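Local coordinates for SPbeta prophage-derived aminoglycoside N(3')-acetyltransferase-like protein YokD (Bacillus subtilis, PDB 2NYG) that probably transfers an acetyl group from acetyl-coenzyme A to an amino group of aminoglycoside antibiotics and may thereby contribute to resistance, at residues 164-178 with 245-257. Sequence-based numbering, arbitrary orientation.
Sequences LYIRESYVLLLGADF and ANCRLFSLTEAVD
Strands 170-174 and 245-251 run antiparallel at 165°, with V171 facing F250 and L173 facing R248 as hydrogen-bonded pairs; V171 N reaches F250 O at 2.7 Å, and L252 N, at the start of helix 252-268, donates to S169 O. On the face carrying V171, L173, R248 and F250, V171 CB sits over one face of the F250 ring, offset toward the rim, in a CH-pi contact 3.8 Å from the F250 centroid, while L173 CD1 meets the ring edge. With chi1 at 49°, R248 CG stands between its backbone N and carbonyl carbon, and a bend further along brings the guanidinium over one face of the F178 ring, planes 3° apart and R248 NE 3.5 Å from F178 CE1. At the guanidinium edge, R248 NH2 makes a salt bridge of 2.8 Å, with weak hydrogen-bond geometry, to D177 OD1; R248 NH1 makes a second salt bridge, to E232 of helix 224-234. D177 OD1 also accepts from F178 N through its anti lone pair, linking the carboxylate to the backbone beside the F178 ring. On the other face, L174 CD1 touches C247 SG. Beyond the strands, L252 CD1 packs on L164 CB, and the Y165 ring fits as a knob among L252, T253, V256 and D257. Y165 OH donates to the syn lone pair of D257 OD1 at 2.7 Å, and T253 OG1 donates to Y165 O. S251 OG caps helix 252-268 through E254 N. This is a strand pair inside the mixed central sheet of the antibiotic N-acetyltransferase fold, strand 170-174 leading to A176 at the coenzyme A pocket.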
# COMPACT_ATOMS: atom_id res chain seq x y z
N LEU A 164 -9.66 -7.63 -22.12
CA LEU A 164 -8.98 -6.45 -22.63
C LEU A 164 -8.64 -6.66 -24.10
O LEU A 164 -8.38 -5.71 -24.84
CB LEU A 164 -7.70 -6.17 -21.84
CG LEU A 164 -7.78 -5.92 -20.32
CD1 LEU A 164 -6.44 -5.36 -19.83
CD2 LEU A 164 -8.86 -4.92 -20.02
N TYR A 165 -8.64 -7.92 -24.54
CA TYR A 165 -8.32 -8.22 -25.92
C TYR A 165 -9.50 -7.99 -26.86
O TYR A 165 -9.32 -7.45 -27.95
CB TYR A 165 -7.82 -9.65 -26.07
CG TYR A 165 -7.55 -10.05 -27.51
CD1 TYR A 165 -6.39 -9.63 -28.17
CD2 TYR A 165 -8.49 -10.79 -28.22
CE1 TYR A 165 -6.17 -9.95 -29.50
CE2 TYR A 165 -8.28 -11.12 -29.55
CZ TYR A 165 -7.12 -10.69 -30.19
OH TYR A 165 -6.95 -10.99 -31.51
N ILE A 166 -10.70 -8.39 -26.43
CA ILE A 166 -11.89 -8.24 -27.26
C ILE A 166 -12.30 -6.78 -27.50
O ILE A 166 -12.53 -6.38 -28.65
CB ILE A 166 -13.09 -8.99 -26.65
CG1 ILE A 166 -13.24 -8.62 -25.18
CG2 ILE A 166 -12.91 -10.49 -26.81
CD1 ILE A 166 -14.27 -9.46 -24.43
N ARG A 167 -12.39 -5.99 -26.45
CA ARG A 167 -12.77 -4.60 -26.61
C ARG A 167 -11.57 -3.66 -26.61
O ARG A 167 -10.65 -3.78 -25.80
CB ARG A 167 -13.75 -4.19 -25.51
N GLU A 168 -11.58 -2.73 -27.55
CA GLU A 168 -10.50 -1.76 -27.71
C GLU A 168 -9.87 -1.37 -26.37
O GLU A 168 -10.53 -0.79 -25.51
CB GLU A 168 -11.05 -0.51 -28.42
CG GLU A 168 -9.99 0.45 -28.94
CD GLU A 168 -10.60 1.60 -29.74
OE1 GLU A 168 -11.31 1.32 -30.73
OE2 GLU A 168 -10.37 2.77 -29.37
N SER A 169 -8.60 -1.72 -26.20
CA SER A 169 -7.84 -1.43 -24.98
C SER A 169 -6.45 -0.96 -25.32
O SER A 169 -5.91 -1.31 -26.36
CB SER A 169 -7.69 -2.67 -24.11
OG SER A 169 -8.92 -3.03 -23.53
N TYR A 170 -5.84 -0.18 -24.45
CA TYR A 170 -4.48 0.25 -24.71
C TYR A 170 -3.61 -0.10 -23.54
O TYR A 170 -4.10 -0.30 -22.43
CB TYR A 170 -4.41 1.76 -24.96
CG TYR A 170 -5.13 2.21 -26.21
CD1 TYR A 170 -6.52 2.29 -26.25
CD2 TYR A 170 -4.42 2.52 -27.37
CE1 TYR A 170 -7.19 2.65 -27.42
CE2 TYR A 170 -5.08 2.89 -28.54
CZ TYR A 170 -6.46 2.96 -28.56
OH TYR A 170 -7.12 3.39 -29.69
N VAL A 171 -2.32 -0.22 -23.79
CA VAL A 171 -1.36 -0.50 -22.74
C VAL A 171 -0.62 0.82 -22.53
O VAL A 171 -0.36 1.55 -23.48
CB VAL A 171 -0.35 -1.60 -23.15
CG1 VAL A 171 0.66 -1.82 -22.03
CG2 VAL A 171 -1.07 -2.88 -23.44
N LEU A 172 -0.31 1.15 -21.29
CA LEU A 172 0.42 2.37 -21.01
C LEU A 172 1.62 2.02 -20.16
O LEU A 172 1.49 1.57 -19.03
CB LEU A 172 -0.45 3.38 -20.25
CG LEU A 172 0.33 4.56 -19.67
CD1 LEU A 172 1.02 5.31 -20.78
CD2 LEU A 172 -0.59 5.49 -18.90
N LEU A 173 2.81 2.19 -20.73
CA LEU A 173 4.01 1.92 -19.98
C LEU A 173 4.44 3.29 -19.51
O LEU A 173 4.92 4.11 -20.29
CB LEU A 173 5.07 1.27 -20.87
CG LEU A 173 4.68 -0.07 -21.49
CD1 LEU A 173 5.79 -0.58 -22.38
CD2 LEU A 173 4.38 -1.07 -20.41
N LEU A 174 4.21 3.55 -18.23
CA LEU A 174 4.55 4.83 -17.62
C LEU A 174 5.85 4.64 -16.85
O LEU A 174 5.87 4.27 -15.68
CB LEU A 174 3.40 5.25 -16.70
CG LEU A 174 3.41 6.47 -15.80
CD1 LEU A 174 4.08 7.65 -16.44
CD2 LEU A 174 1.96 6.78 -15.48
N GLY A 175 6.95 4.89 -17.54
CA GLY A 175 8.22 4.71 -16.90
C GLY A 175 8.66 3.26 -16.95
O GLY A 175 9.73 2.95 -16.47
N ALA A 176 7.85 2.36 -17.51
CA ALA A 176 8.23 0.95 -17.61
C ALA A 176 8.55 0.55 -19.03
O ALA A 176 8.19 1.25 -19.98
CB ALA A 176 7.13 0.06 -17.08
N ASP A 177 9.22 -0.58 -19.19
CA ASP A 177 9.56 -1.08 -20.52
C ASP A 177 8.68 -2.28 -20.85
O ASP A 177 7.80 -2.65 -20.07
CB ASP A 177 11.04 -1.48 -20.60
CG ASP A 177 11.65 -1.20 -21.97
OD1 ASP A 177 10.98 -1.43 -23.00
OD2 ASP A 177 12.82 -0.75 -22.01
N PHE A 178 8.93 -2.88 -22.01
CA PHE A 178 8.16 -4.02 -22.47
C PHE A 178 8.21 -5.27 -21.59
O PHE A 178 7.26 -6.04 -21.55
CB PHE A 178 8.62 -4.38 -23.87
CG PHE A 178 8.17 -3.41 -24.91
CD1 PHE A 178 9.10 -2.68 -25.64
CD2 PHE A 178 6.81 -3.24 -25.18
CE1 PHE A 178 8.68 -1.79 -26.64
CE2 PHE A 178 6.38 -2.36 -26.16
CZ PHE A 178 7.32 -1.63 -26.89
N ALA A 245 9.57 10.65 -16.92
CA ALA A 245 9.51 9.24 -17.32
C ALA A 245 9.18 9.10 -18.79
O ALA A 245 8.40 9.87 -19.33
CB ALA A 245 8.46 8.51 -16.49
N ASN A 246 9.79 8.11 -19.42
CA ASN A 246 9.58 7.83 -20.85
C ASN A 246 8.42 6.89 -20.98
O ASN A 246 8.41 5.82 -20.37
CB ASN A 246 10.83 7.20 -21.46
CG ASN A 246 11.96 8.19 -21.59
OD1 ASN A 246 13.02 8.01 -21.00
ND2 ASN A 246 11.74 9.25 -22.36
N CYS A 247 7.45 7.26 -21.79
CA CYS A 247 6.27 6.41 -21.92
C CYS A 247 5.85 6.05 -23.33
O CYS A 247 6.19 6.71 -24.31
CB CYS A 247 5.07 7.08 -21.25
SG CYS A 247 5.37 7.82 -19.64
N ARG A 248 5.09 4.96 -23.42
CA ARG A 248 4.53 4.60 -24.70
C ARG A 248 3.16 4.03 -24.48
O ARG A 248 2.91 3.34 -23.50
CB ARG A 248 5.43 3.65 -25.48
CG ARG A 248 5.97 2.46 -24.79
CD ARG A 248 7.00 1.86 -25.72
NE ARG A 248 8.08 1.20 -25.00
CZ ARG A 248 9.37 1.40 -25.23
NH1 ARG A 248 9.75 2.25 -26.18
NH2 ARG A 248 10.28 0.76 -24.52
N LEU A 249 2.26 4.39 -25.38
CA LEU A 249 0.89 3.94 -25.33
C LEU A 249 0.62 3.22 -26.63
O LEU A 249 0.91 3.76 -27.70
CB LEU A 249 -0.05 5.15 -25.19
CG LEU A 249 -1.54 4.82 -25.31
CD1 LEU A 249 -2.01 4.11 -24.05
CD2 LEU A 249 -2.34 6.07 -25.55
N PHE A 250 0.08 2.01 -26.56
CA PHE A 250 -0.24 1.23 -27.75
C PHE A 250 -1.44 0.32 -27.58
O PHE A 250 -1.94 0.13 -26.48
CB PHE A 250 0.98 0.41 -28.19
CG PHE A 250 1.49 -0.52 -27.14
CD1 PHE A 250 0.89 -1.76 -26.93
CD2 PHE A 250 2.60 -0.17 -26.37
CE1 PHE A 250 1.38 -2.64 -25.97
CE2 PHE A 250 3.10 -1.05 -25.41
CZ PHE A 250 2.50 -2.28 -25.21
N SER A 251 -1.89 -0.24 -28.70
CA SER A 251 -3.04 -1.14 -28.73
C SER A 251 -2.72 -2.47 -28.05
O SER A 251 -1.68 -3.07 -28.33
CB SER A 251 -3.44 -1.37 -30.18
OG SER A 251 -4.51 -2.29 -30.25
N LEU A 252 -3.59 -2.94 -27.17
CA LEU A 252 -3.33 -4.18 -26.48
C LEU A 252 -3.60 -5.34 -27.42
O LEU A 252 -2.79 -6.26 -27.55
CB LEU A 252 -4.19 -4.28 -25.21
CG LEU A 252 -4.05 -5.51 -24.31
CD1 LEU A 252 -4.48 -5.19 -22.91
CD2 LEU A 252 -4.88 -6.66 -24.86
N THR A 253 -4.75 -5.28 -28.09
CA THR A 253 -5.14 -6.30 -29.06
C THR A 253 -4.06 -6.46 -30.14
O THR A 253 -3.75 -7.56 -30.57
CB THR A 253 -6.45 -5.92 -29.73
OG1 THR A 253 -7.46 -5.77 -28.72
CG2 THR A 253 -6.88 -6.97 -30.71
N GLU A 254 -3.51 -5.33 -30.55
CA GLU A 254 -2.49 -5.28 -31.58
C GLU A 254 -1.19 -5.88 -31.06
O GLU A 254 -0.45 -6.53 -31.80
CB GLU A 254 -2.30 -3.82 -31.95
CG GLU A 254 -1.43 -3.49 -33.12
CD GLU A 254 -1.72 -2.08 -33.62
OE1 GLU A 254 -0.81 -1.43 -34.17
OE2 GLU A 254 -2.87 -1.63 -33.48
N ALA A 255 -0.92 -5.66 -29.78
CA ALA A 255 0.29 -6.17 -29.16
C ALA A 255 0.19 -7.67 -28.96
O ALA A 255 1.14 -8.41 -29.20
CB ALA A 255 0.52 -5.46 -27.81
N VAL A 256 -0.96 -8.15 -28.51
CA VAL A 256 -1.09 -9.58 -28.28
C VAL A 256 -0.92 -10.34 -29.60
O VAL A 256 -0.17 -11.32 -29.67
CB VAL A 256 -2.46 -9.95 -27.64
CG1 VAL A 256 -2.54 -11.45 -27.43
CG2 VAL A 256 -2.62 -9.24 -26.31
N ASP A 257 -1.61 -9.88 -30.63
CA ASP A 257 -1.54 -10.54 -31.92
C ASP A 257 -0.13 -10.68 -32.44
O ASP A 257 0.25 -11.75 -32.89
CB ASP A 257 -2.42 -9.83 -32.95
CG ASP A 257 -3.90 -9.99 -32.66
OD1 ASP A 257 -4.25 -10.95 -31.93
OD2 ASP A 257 -4.71 -9.18 -33.17